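Local coordinates for protein oxidized polyvinyl alcohol hydrolase (Pseudomonas sp. VM15C, PDB 3WWC) that hydrolyses oxidized polyvinyl alcohol and beta-diketones such as 4,6-nonanedione, splitting the latter into pentan-2-one and butanoate, at residues G36-F41 against F50-A55; V101-N106 against P128-R133; F152-V157 against N192-G197; R170-G175 against T320-P325; H294-S299 against G347-L352. The protein carries 1 engineered substitution. All coordinates share one frame; numbering follows the deposited sequence.

Interaction 1: residues G36-F41 against F50-A55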
# COMPACT_ATOMS: atom_id res chain seq x y z
N GLY A 36 -6.26 -2.55 20.78
CA GLY A 36 -7.55 -2.75 20.16
C GLY A 36 -8.03 -1.55 19.37
O GLY A 36 -7.23 -0.80 18.81
N LEU A 37 -9.34 -1.33 19.36
CA LEU A 37 -9.92 -0.24 18.59
C LEU A 37 -9.76 1.13 19.20
O LEU A 37 -10.08 1.30 20.41
CB LEU A 37 -11.41 -0.51 18.36
CG LEU A 37 -12.12 0.55 17.53
CD1 LEU A 37 -11.63 0.58 16.09
CD2 LEU A 37 -13.62 0.17 17.52
N ASN A 38 -9.22 2.09 18.43
CA ASN A 38 -9.05 3.50 18.86
C ASN A 38 -9.95 4.31 17.97
O ASN A 38 -9.91 4.15 16.75
CB ASN A 38 -7.60 3.92 18.62
CG ASN A 38 -6.65 3.25 19.59
OD1 ASN A 38 -6.29 3.86 20.60
ND2 ASN A 38 -6.28 2.00 19.34
N VAL A 39 -10.78 5.18 18.54
CA VAL A 39 -11.71 5.97 17.75
C VAL A 39 -11.55 7.45 18.01
O VAL A 39 -10.80 7.83 18.94
CB VAL A 39 -13.21 5.59 18.02
CG1 VAL A 39 -13.42 4.10 17.73
CG2 VAL A 39 -13.55 5.88 19.48
N ASP A 40 -12.22 8.29 17.23
CA ASP A 40 -12.17 9.75 17.36
C ASP A 40 -10.78 10.37 17.40
O ASP A 40 -10.50 11.38 18.10
CB ASP A 40 -12.98 10.18 18.60
CG ASP A 40 -14.43 9.82 18.45
OD1 ASP A 40 -14.92 9.88 17.30
OD2 ASP A 40 -15.07 9.50 19.47
N PHE A 41 -9.87 9.79 16.60
CA PHE A 41 -8.51 10.34 16.53
C PHE A 41 -8.63 11.53 15.61
O PHE A 41 -8.99 11.40 14.43
CB PHE A 41 -7.58 9.30 15.93
CG PHE A 41 -6.17 9.76 15.84
CD1 PHE A 41 -5.32 9.59 16.92
CD2 PHE A 41 -5.69 10.33 14.67
CE1 PHE A 41 -3.99 9.99 16.84
CE2 PHE A 41 -4.35 10.75 14.57
CZ PHE A 41 -3.50 10.57 15.66
N PHE A 50 -8.51 3.37 14.24
CA PHE A 50 -7.49 2.39 13.88
C PHE A 50 -7.40 1.36 14.98
O PHE A 50 -7.87 1.59 16.11
CB PHE A 50 -6.12 3.05 13.66
CG PHE A 50 -5.60 3.86 14.84
CD1 PHE A 50 -5.93 5.21 14.97
CD2 PHE A 50 -4.79 3.26 15.82
CE1 PHE A 50 -5.45 5.97 16.07
CE2 PHE A 50 -4.31 4.00 16.91
CZ PHE A 50 -4.63 5.35 17.04
N ILE A 51 -6.85 0.20 14.66
CA ILE A 51 -6.79 -0.91 15.61
C ILE A 51 -5.34 -1.28 15.85
O ILE A 51 -4.55 -1.44 14.90
CB ILE A 51 -7.57 -2.12 15.06
CG1 ILE A 51 -9.04 -1.72 14.82
CG2 ILE A 51 -7.54 -3.30 16.04
CD1 ILE A 51 -9.89 -2.80 14.07
N VAL A 52 -5.01 -1.52 17.11
CA VAL A 52 -3.64 -1.86 17.46
C VAL A 52 -3.54 -3.25 18.05
O VAL A 52 -4.27 -3.61 19.00
CB VAL A 52 -3.07 -0.88 18.54
CG1 VAL A 52 -1.63 -1.33 18.98
CG2 VAL A 52 -3.07 0.55 18.03
N TYR A 53 -2.64 -4.07 17.49
CA TYR A 53 -2.35 -5.39 18.07
C TYR A 53 -0.84 -5.31 18.43
O TYR A 53 0.04 -5.41 17.55
CB TYR A 53 -2.59 -6.53 17.05
CG TYR A 53 -4.04 -6.88 16.71
CD1 TYR A 53 -4.78 -6.13 15.78
CD2 TYR A 53 -4.66 -7.99 17.29
CE1 TYR A 53 -6.10 -6.49 15.48
CE2 TYR A 53 -5.97 -8.34 16.98
CZ TYR A 53 -6.68 -7.58 16.08
OH TYR A 53 -7.99 -7.96 15.76
N PRO A 54 -0.50 -5.16 19.73
CA PRO A 54 0.92 -5.06 20.11
C PRO A 54 1.69 -6.35 19.84
O PRO A 54 1.17 -7.46 19.96
CB PRO A 54 0.89 -4.71 21.59
CG PRO A 54 -0.51 -4.20 21.83
CD PRO A 54 -1.40 -4.96 20.88
N ALA A 55 2.96 -6.18 19.48
CA ALA A 55 3.81 -7.32 19.17
C ALA A 55 3.95 -8.29 20.31
O ALA A 55 4.12 -7.84 21.45
CB ALA A 55 5.21 -6.82 18.78

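Interaction 2: residues V101-N106 against P128-R133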
# COMPACT_ATOMS: atom_id res chain seq x y z
N VAL A 101 -8.67 2.41 9.76
CA VAL A 101 -10.03 2.22 9.20
C VAL A 101 -10.18 3.27 8.10
O VAL A 101 -9.72 4.42 8.25
CB VAL A 101 -11.07 2.40 10.31
CG1 VAL A 101 -12.52 2.32 9.75
CG2 VAL A 101 -10.85 1.29 11.35
N ARG A 102 -10.84 2.91 7.01
CA ARG A 102 -11.06 3.82 5.89
C ARG A 102 -11.98 4.98 6.31
O ARG A 102 -12.95 4.78 7.07
CB ARG A 102 -11.69 3.06 4.71
CG ARG A 102 -10.76 2.00 4.13
CD ARG A 102 -11.45 1.06 3.12
NE ARG A 102 -12.41 0.26 3.86
CZ ARG A 102 -13.36 -0.48 3.33
NH1 ARG A 102 -13.47 -0.60 2.01
NH2 ARG A 102 -14.28 -1.02 4.16
N ALA A 103 -11.69 6.19 5.83
CA ALA A 103 -12.51 7.34 6.18
C ALA A 103 -13.99 7.11 5.81
O ALA A 103 -14.90 7.42 6.61
CB ALA A 103 -11.95 8.57 5.42
N CYS A 104 -14.21 6.54 4.63
CA CYS A 104 -15.56 6.28 4.16
C CYS A 104 -16.35 5.34 5.09
O CYS A 104 -17.57 5.31 5.00
CB CYS A 104 -15.52 5.66 2.71
SG CYS A 104 -14.53 4.09 2.64
N ALA A 105 -15.66 4.53 5.90
CA ALA A 105 -16.36 3.58 6.79
C ALA A 105 -16.89 4.24 8.06
O ALA A 105 -17.49 3.57 8.91
CB ALA A 105 -15.43 2.44 7.17
N ASN A 106 -16.63 5.54 8.22
CA ASN A 106 -17.13 6.28 9.39
C ASN A 106 -16.80 5.60 10.68
O ASN A 106 -17.65 5.46 11.58
CB ASN A 106 -18.64 6.46 9.25
CG ASN A 106 -19.00 7.25 8.06
OD1 ASN A 106 -19.99 6.93 7.38
ND2 ASN A 106 -18.22 8.29 7.77
N PRO A 128 -12.26 4.31 -1.22
CA PRO A 128 -11.74 3.63 -0.03
C PRO A 128 -10.63 4.35 0.72
O PRO A 128 -10.61 4.37 1.96
CB PRO A 128 -11.25 2.28 -0.57
CG PRO A 128 -12.26 1.97 -1.72
CD PRO A 128 -12.39 3.40 -2.38
N TRP A 129 -9.68 4.92 -0.04
CA TRP A 129 -8.56 5.63 0.55
C TRP A 129 -8.30 6.84 -0.33
O TRP A 129 -8.66 6.86 -1.49
CB TRP A 129 -7.27 4.78 0.54
CG TRP A 129 -7.38 3.41 1.25
CD1 TRP A 129 -7.53 2.17 0.64
CD2 TRP A 129 -7.34 3.16 2.66
NE1 TRP A 129 -7.61 1.18 1.59
CE2 TRP A 129 -7.49 1.75 2.84
CE3 TRP A 129 -7.20 3.98 3.79
CZ2 TRP A 129 -7.49 1.16 4.11
CZ3 TRP A 129 -7.21 3.41 5.04
CH2 TRP A 129 -7.35 2.00 5.21
N PHE A 130 -7.60 7.84 0.23
CA PHE A 130 -7.22 9.01 -0.56
C PHE A 130 -5.89 8.59 -1.22
O PHE A 130 -4.80 8.96 -0.78
CB PHE A 130 -7.07 10.20 0.40
CG PHE A 130 -8.36 10.53 1.18
CD1 PHE A 130 -9.48 10.94 0.48
CD2 PHE A 130 -8.43 10.40 2.57
CE1 PHE A 130 -10.68 11.18 1.18
CE2 PHE A 130 -9.60 10.65 3.25
CZ PHE A 130 -10.75 11.04 2.56
N GLU A 131 -6.03 7.83 -2.29
CA GLU A 131 -4.91 7.18 -2.92
C GLU A 131 -4.55 7.56 -4.34
O GLU A 131 -3.58 7.02 -4.88
CB GLU A 131 -5.06 5.62 -2.80
CG GLU A 131 -6.47 4.93 -3.01
CD GLU A 131 -6.88 4.65 -4.45
OE1 GLU A 131 -6.78 5.55 -5.31
OE2 GLU A 131 -7.35 3.51 -4.72
N GLY A 132 -5.27 8.51 -4.94
CA GLY A 132 -4.89 8.91 -6.29
C GLY A 132 -5.76 10.10 -6.70
O GLY A 132 -6.94 10.15 -6.37
N ARG A 133 -5.18 11.01 -7.46
CA ARG A 133 -5.97 12.16 -7.91
C ARG A 133 -6.93 11.73 -9.00
O ARG A 133 -6.64 10.82 -9.78
CB ARG A 133 -5.03 13.27 -8.40
CG ARG A 133 -4.23 12.92 -9.66
CD ARG A 133 -3.32 14.09 -10.00
NE ARG A 133 -2.30 13.80 -11.00
CZ ARG A 133 -2.41 14.13 -12.29
NH1 ARG A 133 -3.52 14.74 -12.71
NH2 ARG A 133 -1.40 13.91 -13.12
O HOH W 1 -9.80 6.35 3.69
O HOH W 2 -12.23 6.81 2.47

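Interaction 3: residues F152-V157 against N192-G197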
# COMPACT_ATOMS: atom_id res chain seq x y z
N PHE A 152 -2.49 11.04 7.94
CA PHE A 152 -3.09 10.41 9.11
C PHE A 152 -2.25 9.24 9.52
O PHE A 152 -2.01 9.04 10.70
CB PHE A 152 -4.50 9.92 8.72
CG PHE A 152 -5.06 8.85 9.61
CD1 PHE A 152 -5.01 8.93 11.01
CD2 PHE A 152 -5.67 7.73 9.03
CE1 PHE A 152 -5.56 7.91 11.80
CE2 PHE A 152 -6.22 6.72 9.84
CZ PHE A 152 -6.17 6.81 11.23
N PHE A 153 -1.76 8.45 8.58
CA PHE A 153 -1.02 7.23 8.99
C PHE A 153 0.25 7.59 9.74
O PHE A 153 0.62 6.88 10.65
CB PHE A 153 -0.63 6.38 7.76
CG PHE A 153 -1.78 5.94 6.90
CD1 PHE A 153 -3.08 5.82 7.38
CD2 PHE A 153 -1.52 5.68 5.56
CE1 PHE A 153 -4.13 5.44 6.51
CE2 PHE A 153 -2.53 5.30 4.68
CZ PHE A 153 -3.84 5.18 5.15
N VAL A 154 0.90 8.68 9.36
CA VAL A 154 2.13 9.10 10.05
C VAL A 154 1.74 9.52 11.47
O VAL A 154 2.37 9.10 12.42
CB VAL A 154 2.78 10.27 9.28
CG1 VAL A 154 3.97 10.86 10.10
CG2 VAL A 154 3.30 9.73 7.95
N ALA A 155 0.70 10.32 11.58
CA ALA A 155 0.26 10.76 12.91
C ALA A 155 -0.19 9.61 13.78
O ALA A 155 0.07 9.58 15.01
CB ALA A 155 -0.87 11.76 12.78
N MET A 156 -0.83 8.62 13.17
CA MET A 156 -1.30 7.43 13.85
C MET A 156 -0.13 6.64 14.45
O MET A 156 -0.12 6.30 15.63
CB MET A 156 -2.07 6.61 12.82
CG MET A 156 -2.48 5.24 13.30
SD MET A 156 -3.23 4.25 11.98
CE MET A 156 -1.77 3.79 10.96
N VAL A 157 0.88 6.39 13.63
CA VAL A 157 2.03 5.61 14.09
C VAL A 157 2.81 6.45 15.15
O VAL A 157 3.23 5.89 16.16
CB VAL A 157 2.94 5.26 12.90
CG1 VAL A 157 4.25 4.64 13.41
CG2 VAL A 157 2.23 4.21 12.03
N ASN A 192 10.54 9.52 3.72
CA ASN A 192 11.50 9.77 4.78
C ASN A 192 10.92 9.35 6.11
O ASN A 192 11.53 9.57 7.16
CB ASN A 192 11.91 11.24 4.79
CG ASN A 192 12.65 11.62 3.49
OD1 ASN A 192 13.65 10.99 3.15
ND2 ASN A 192 12.15 12.62 2.78
N PHE A 193 9.78 8.66 6.07
CA PHE A 193 9.15 8.18 7.31
C PHE A 193 9.12 6.64 7.30
O PHE A 193 9.79 6.00 8.08
CB PHE A 193 7.71 8.74 7.46
CG PHE A 193 7.02 8.26 8.71
CD1 PHE A 193 7.39 8.77 9.95
CD2 PHE A 193 6.00 7.29 8.65
CE1 PHE A 193 6.77 8.33 11.14
CE2 PHE A 193 5.38 6.85 9.81
CZ PHE A 193 5.76 7.37 11.06
N TRP A 194 8.36 6.06 6.36
CA TRP A 194 8.27 4.61 6.26
C TRP A 194 9.59 4.01 5.87
O TRP A 194 10.36 4.63 5.14
CB TRP A 194 7.28 4.24 5.12
CG TRP A 194 5.93 4.87 5.37
CD1 TRP A 194 5.37 5.92 4.72
CD2 TRP A 194 4.99 4.49 6.40
NE1 TRP A 194 4.12 6.25 5.29
CE2 TRP A 194 3.89 5.39 6.33
CE3 TRP A 194 4.99 3.47 7.38
CZ2 TRP A 194 2.79 5.30 7.21
CZ3 TRP A 194 3.91 3.38 8.26
CH2 TRP A 194 2.81 4.30 8.16
N ALA A 195 9.85 2.80 6.36
CA ALA A 195 11.05 2.07 5.95
C ALA A 195 10.78 1.32 4.67
O ALA A 195 11.72 0.87 4.01
CB ALA A 195 11.49 1.07 7.06
N GLY A 196 9.52 1.11 4.34
CA GLY A 196 9.24 0.33 3.12
C GLY A 196 7.76 -0.06 3.13
O GLY A 196 6.98 0.34 3.98
N GLY A 197 7.37 -0.89 2.17
CA GLY A 197 5.98 -1.26 2.09
C GLY A 197 5.76 -2.44 1.18
O GLY A 197 6.66 -2.92 0.46

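Interaction 4: residues R170-G175 against T320-P325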
# COMPACT_ATOMS: atom_id res chain seq x y z
N ARG A 170 11.90 0.50 11.20
CA ARG A 170 11.18 -0.65 10.64
C ARG A 170 9.69 -0.36 10.68
O ARG A 170 8.90 -1.16 11.19
CB ARG A 170 11.53 -1.92 11.42
CG ARG A 170 12.97 -2.40 11.12
CD ARG A 170 13.20 -3.77 11.73
NE ARG A 170 14.50 -4.33 11.40
CZ ARG A 170 15.63 -4.03 12.02
NH1 ARG A 170 15.65 -3.14 13.03
NH2 ARG A 170 16.75 -4.69 11.67
N LEU A 171 9.31 0.77 10.12
CA LEU A 171 7.89 1.13 10.02
C LEU A 171 7.45 0.77 8.59
O LEU A 171 7.87 1.44 7.63
CB LEU A 171 7.66 2.63 10.26
CG LEU A 171 8.25 3.12 11.61
CD1 LEU A 171 8.04 4.63 11.68
CD2 LEU A 171 7.63 2.40 12.82
N PHE A 172 6.58 -0.25 8.46
CA PHE A 172 6.15 -0.74 7.15
C PHE A 172 4.65 -0.68 6.96
O PHE A 172 3.90 -0.94 7.90
CB PHE A 172 6.55 -2.22 7.02
CG PHE A 172 8.06 -2.43 7.13
CD1 PHE A 172 8.89 -1.95 6.15
CD2 PHE A 172 8.60 -3.09 8.20
CE1 PHE A 172 10.28 -2.12 6.25
CE2 PHE A 172 10.01 -3.27 8.33
CZ PHE A 172 10.83 -2.79 7.36
N LEU A 173 4.21 -0.30 5.76
CA LEU A 173 2.77 -0.35 5.51
C LEU A 173 2.51 -1.14 4.22
O LEU A 173 3.42 -1.36 3.41
CB LEU A 173 2.12 1.04 5.43
CG LEU A 173 2.12 1.80 4.11
CD1 LEU A 173 1.30 3.05 4.33
CD2 LEU A 173 3.51 2.20 3.62
N GLY A 174 1.29 -1.62 4.03
CA GLY A 174 1.04 -2.38 2.83
C GLY A 174 -0.44 -2.68 2.76
O GLY A 174 -1.19 -2.40 3.70
N GLY A 175 -0.86 -3.23 1.64
CA GLY A 175 -2.30 -3.48 1.54
C GLY A 175 -2.62 -4.06 0.19
O GLY A 175 -1.76 -4.22 -0.66
N THR A 320 11.15 -10.19 5.31
CA THR A 320 12.04 -9.73 4.24
C THR A 320 12.14 -8.21 4.32
O THR A 320 13.26 -7.64 4.27
CB THR A 320 11.48 -10.12 2.89
OG1 THR A 320 11.55 -11.56 2.74
CG2 THR A 320 12.29 -9.46 1.75
N LEU A 321 11.01 -7.52 4.49
CA LEU A 321 11.09 -6.06 4.63
C LEU A 321 11.94 -5.69 5.88
O LEU A 321 12.82 -4.81 5.81
CB LEU A 321 9.68 -5.43 4.79
CG LEU A 321 8.71 -5.67 3.64
CD1 LEU A 321 7.41 -4.94 4.00
CD2 LEU A 321 9.24 -5.12 2.32
N ALA A 322 11.71 -6.38 7.00
CA ALA A 322 12.44 -6.07 8.25
C ALA A 322 13.94 -6.36 8.15
O ALA A 322 14.73 -5.83 8.93
CB ALA A 322 11.79 -6.88 9.43
N SER A 323 14.32 -7.16 7.17
CA SER A 323 15.77 -7.43 6.97
C SER A 323 16.49 -6.24 6.37
O SER A 323 17.73 -6.25 6.21
CB SER A 323 15.95 -8.66 6.07
OG SER A 323 15.73 -8.40 4.69
N HIS A 324 15.74 -5.22 5.97
CA HIS A 324 16.34 -4.03 5.38
C HIS A 324 15.84 -2.82 6.14
O HIS A 324 15.00 -2.07 5.65
CB HIS A 324 15.94 -3.94 3.91
CG HIS A 324 16.81 -3.02 3.12
ND1 HIS A 324 18.12 -3.35 2.83
CD2 HIS A 324 16.61 -1.77 2.65
CE1 HIS A 324 18.69 -2.33 2.22
NE2 HIS A 324 17.80 -1.36 2.09
N PRO A 325 16.36 -2.60 7.37
CA PRO A 325 15.92 -1.46 8.16
C PRO A 325 16.32 -0.16 7.44
O PRO A 325 17.30 -0.10 6.69
CB PRO A 325 16.61 -1.67 9.52
CG PRO A 325 17.86 -2.46 9.15
CD PRO A 325 17.38 -3.42 8.06
O HOH W 3 16.79 -7.41 10.92

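Interaction 5: residues H294-S299 against G347-L352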
# COMPACT_ATOMS: atom_id res chain seq x y z
N HIS A 294 13.98 -2.92 -4.49
CA HIS A 294 12.66 -3.30 -4.94
C HIS A 294 12.63 -4.79 -5.18
O HIS A 294 13.50 -5.33 -5.85
CB HIS A 294 12.27 -2.59 -6.24
CG HIS A 294 10.88 -2.92 -6.67
ND1 HIS A 294 10.60 -4.02 -7.47
CD2 HIS A 294 9.69 -2.47 -6.22
CE1 HIS A 294 9.29 -4.22 -7.48
NE2 HIS A 294 8.71 -3.29 -6.73
N VAL A 295 11.62 -5.46 -4.63
CA VAL A 295 11.46 -6.87 -4.83
C VAL A 295 10.14 -7.06 -5.64
O VAL A 295 9.09 -6.56 -5.22
CB VAL A 295 11.37 -7.63 -3.50
CG1 VAL A 295 11.14 -9.11 -3.81
CG2 VAL A 295 12.65 -7.46 -2.63
N ALA A 296 10.23 -7.72 -6.82
CA ALA A 296 9.06 -7.97 -7.64
C ALA A 296 8.62 -9.41 -7.40
O ALA A 296 9.38 -10.34 -7.66
CB ALA A 296 9.43 -7.75 -9.12
N CYS A 297 7.41 -9.60 -6.90
CA CYS A 297 6.87 -10.91 -6.62
C CYS A 297 5.64 -11.21 -7.47
O CYS A 297 4.78 -10.36 -7.59
CB CYS A 297 6.39 -11.01 -5.16
SG CYS A 297 7.70 -11.26 -3.95
N SER A 298 5.60 -12.42 -8.04
CA SER A 298 4.46 -12.85 -8.83
C SER A 298 3.82 -14.08 -8.24
O SER A 298 4.51 -14.98 -7.73
CB SER A 298 4.90 -13.22 -10.26
OG SER A 298 5.48 -12.11 -10.91
N SER A 299 2.50 -14.10 -8.25
CA SER A 299 1.76 -15.28 -7.82
C SER A 299 0.62 -15.53 -8.83
O SER A 299 0.55 -14.90 -9.88
CB SER A 299 1.22 -15.16 -6.39
OG SER A 299 0.73 -16.45 -5.97
N GLY A 347 14.55 -6.16 -8.31
CA GLY A 347 14.52 -5.45 -9.57
C GLY A 347 13.12 -5.26 -10.07
O GLY A 347 12.14 -5.52 -9.35
N PRO A 348 13.00 -4.82 -11.31
CA PRO A 348 11.66 -4.62 -11.88
C PRO A 348 11.04 -5.95 -12.31
O PRO A 348 11.72 -6.97 -12.43
CB PRO A 348 11.90 -3.70 -13.09
CG PRO A 348 13.33 -3.97 -13.46
CD PRO A 348 14.09 -4.38 -12.20
N PHE A 349 9.73 -5.97 -12.52
CA PHE A 349 9.16 -7.19 -13.07
C PHE A 349 9.76 -7.44 -14.45
O PHE A 349 10.08 -6.50 -15.19
CB PHE A 349 7.64 -7.03 -13.23
CG PHE A 349 6.91 -7.21 -11.95
CD1 PHE A 349 6.58 -8.48 -11.50
CD2 PHE A 349 6.58 -6.12 -11.18
CE1 PHE A 349 5.93 -8.67 -10.28
CE2 PHE A 349 5.93 -6.29 -9.95
CZ PHE A 349 5.60 -7.56 -9.50
N THR A 350 9.93 -8.73 -14.77
CA THR A 350 10.45 -9.11 -16.07
C THR A 350 9.55 -10.09 -16.76
O THR A 350 9.66 -10.27 -17.98
CB THR A 350 11.86 -9.79 -15.99
OG1 THR A 350 11.79 -10.89 -15.08
CG2 THR A 350 12.88 -8.84 -15.47
N GLY A 351 8.64 -10.72 -16.05
CA GLY A 351 7.84 -11.71 -16.76
C GLY A 351 6.47 -11.26 -17.21
O GLY A 351 5.65 -12.11 -17.61
N LEU A 352 6.20 -9.96 -17.19
CA LEU A 352 4.87 -9.43 -17.52
C LEU A 352 4.70 -8.95 -18.95
O LEU A 352 3.58 -8.98 -19.51
CB LEU A 352 4.51 -8.31 -16.54
CG LEU A 352 4.05 -8.77 -15.16
CD1 LEU A 352 5.00 -9.74 -14.51
CD2 LEU A 352 3.98 -7.51 -14.34

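Interaction 1: residues G36-F41 against F50-A55
The amide of Asn38 lies almost flat on the ring of Phe50. The two planes are only 6° apart. Asn38 CG is 3.6 Å from Phe50 CE2, and the methylene CB sits over the same ring as a CH-pi contact, 3.7 Å from its centroid. Phe50 reaches this place because its CG falls between the backbone N and the carbonyl carbon (chi1 57°), which swings the ring back across the neighbouring strand. The amide is held from elsewhere too, since its OD1 accepts from Lys34 N. The other end of the Phe50 ring points its edge at the face of Phe41 in a T-shaped pair, with planes at 81°. Phe50 CE1 comes 3.7 Å from Phe41 CD1. An alanine in place of Phe50 would probably leave the Asn38 amide without its flat support and open a gap beside the Phe41 face.

The backbones pair as an antiparallel hairpin. Gly36 and Val52 are a hydrogen-bonded pair, as are Asn38 and Phe50. Asn38 N to Phe50 O is short, at 2.7 Å. Leu37 and Ile51 form the non-hydrogen-bonded pair between them, with Leu37 CD1 3.7 Å from Ile51 CG1. Further on, Asp40 and Phe41 both face Arg48 in a G1 beta bulge.

Strand 36-43 forms one border of the central sheet. Phe41, Phe50 and Val52 touch helix 148-160, Ile51 touches Leu79 of helix 75-80, and strand 46-53 continues the sheet to strand 96-100.

Interaction 2: residues V101-N106 against P128-R133
Arg102, Pro128 and Trp129 carry this contact. It lies within the long excursion between strand 96-100 and helix 148-160 of the alpha/beta-hydrolase fold, beside the pocket that holds butanoic acid. The two segments run at about a right angle and share no direct hydrogen bond.

Arg102 lays its aliphatic part over Trp129. Its CG is 3.5 Å from the centroid of the six-membered ring, over the face, in a CH-pi contact. The charge itself goes elsewhere, because the chain bends at chi3 (-67°) and leads the guanidinium past the indole. NH2 then binds Arg112 O, and NH1 makes a weak bond to Ser71 O. The indole is fixed at its other end by NE1, which bonds to Thr69 O. Arg102 is thus gripped by its methylenes on one side and by carbonyls at its tip.

Pro128 lies alongside Arg102, and the two side chains point the same way. Its CB is 3.9 Å from Arg102 CD, near the plane of the guanidinium. Its carbonyl oxygen is 3.2 Å from Arg102 CG. Cys104, joined to Cys116 by a disulfide, places SG 3.9 Å from Pro128 CA. The Pro128 side chain is about 6 Å from a bound butanoic acid, and that of Trp129 about 8 Å from that of Ala177, the engineered residue at a charge-relay position assigned by similarity.

Two waters sit between the backbones. One accepts from Ala103 N and lies 2.8 Å from Pro128 O; the other accepts from Cys104 N. Beyond them, Ala103 CB touches Phe130 CE2 at 3.8 Å.

Interaction 3: residues F152-V157 against N192-G197
Val154 presses both its methyl groups onto one face of the Phe193 ring. CG1 stands over the centre, 3.9 Å from the centroid and 10° off the ring normal, in a CH-pi contact. Val154 CG2 meets the ring at Phe193 CD2, 3.7 Å away. The two side chains slide past each other in opposite directions. Phe193 extends with CG anti to its backbone N (chi1 179°), which carries the ring out to the helix. Val154, with chi1 172°, turns the pair of methyls towards it.

Two further contacts are made at ring edges. Val157 comes up to the rim of Phe193, with Val157 CG1 3.9 Å from Phe193 CZ and CB close to the ring plane. Phe153 uses its CB against the rim of the Trp194 indole, near its plane, 3.6 Å from CZ2, while its own ring turns away from the segment. Val157 also reaches the indole: its CG2 is 3.9 Å from Trp194 CH2. This one residue touches both aromatics.

Within 192-197 the two rings also pack on each other. Phe193 CD2 lies over the centre of the indole, and the edge of Phe193 meets Trp194 CE2. Together the two rings form the aromatic surface that the valines meet. All five touching side chains are buried, and the contact across the segments is entirely apolar.

The residues around it belong to the sheet: Val66 touches Val157 and Trp194, and Leu173 touches Phe153 and Trp194. Helix 148-160 therefore packs on a face of the central sheet and on the turn that feeds strand 196-200, an arrangement characteristic of the alpha/beta-hydrolase fold.

Interaction 4: residues R170-G175 against T320-P325
Arg170 runs straight from CG to NE (chi3 176°), then twists at chi4 (82°), which brings its guanidinium flat against Pro325 with an edge towards Ala322. Pro325 CB covers one face, 3.6 Å from Arg170 CZ. In the guanidinium plane, NE donates to Ala322 O at 2.9 Å with an angle of 164°, on a lone pair of that carbonyl. A water links Arg170 NH2, 2.8 Å away, to the same oxygen. NH1 forms a salt bridge with Asp167.

Phe172 makes the apolar half. Its side chain and that of Leu321 pass in opposite directions, with Leu321 CB over the ring centre, 3.7 Å from the centroid, in a CH-pi contact. Phe172 CZ lies 3.2 Å from Leu321 O. This is the helix-on-sheet packing of the alpha/beta-hydrolase fold: helix 310-322 covers the side of strand 170-176 that bears Phe172. Leu173 points the other way, to helix 178-189.

A leucine in place of Arg170 would probably leave Asp167 without its charged mate and Ala322 O without its straight donor. Ala322 CB fits between the two side chains, 4.1 Å from Arg170 CD and 4.2 Å from Phe172 CE2.

Interaction 5: residues H294-S299 against G347-L352
The ring of Phe349 lies with its face on Ala296 and its edge towards the strand backbone. Ala296 CB is almost exactly above the centre, 3.6 Å from the centroid and only 2° off the ring normal, a nearly ideal CH-pi contact. The edge at Phe349 CE1 meets two oxygens near the ring plane: Cys297 O at 3.4 Å and Ser298 OG at 3.5 Å. The ring is thus held from its face and its rim by three consecutive residues. Leu352 touches Ser298 more loosely.

His294 is oriented quite differently. Its CG is anti to the backbone N (chi1 -177°), which turns the imidazole edge-on to the 347-352 loop. ND1 donates to Gly347 O at 2.9 Å, and this oxygen lies near the ring plane. From the side of the carbonyl, the donor stands well above its plane, 46° out. The reverse bond runs along the backbones, Gly347 N to His294 O at 2.8 Å, so the two residues hold each other by two bonds. At the backbone angles of Gly347 a side chain would be pressed against the carbonyl oxygen of the residue before it. Gly347 O also touches Ala296 CB, 3.5 Å away, and this joins the polar and apolar parts of the contact.

The other ring nitrogen of His294, NE2, bonds to Thr251 of strand 247-253. Helix 275-288 lies close by: Ser283, assigned by similarity to the charge relay system, touches His294 and accepts from Phe349 N. Strand 343-346 pairs antiparallel with 292-298 at the end of the central sheet and is fixed to it by the Cys297-Cys344 disulfide. The 347-352 loop follows it directly.

Interactions 1, 3, 4 and 5 all reach the same central sheet, at different places along it. Interaction 1 is at one border and interaction 5 near the other, about 33 Å apart between centres. Interactions 3 and 5 are the buried ones; the other three are partly buried. Interactions 3 and 4 meet through neighbouring strands, where Ala195 packs on Phe172. Interaction 3 also touches interaction 1 through Met156 and Phe50, and interaction 2 through Phe153 and Trp129. The chemistry follows position: backbone pairing with aromatic packing in the hairpin, pure apolar packing under the helix, mixed polar and apolar contacts at 4 and 5, and at interaction 2, near the pocket, hydrogen-bonded links that run through water alone.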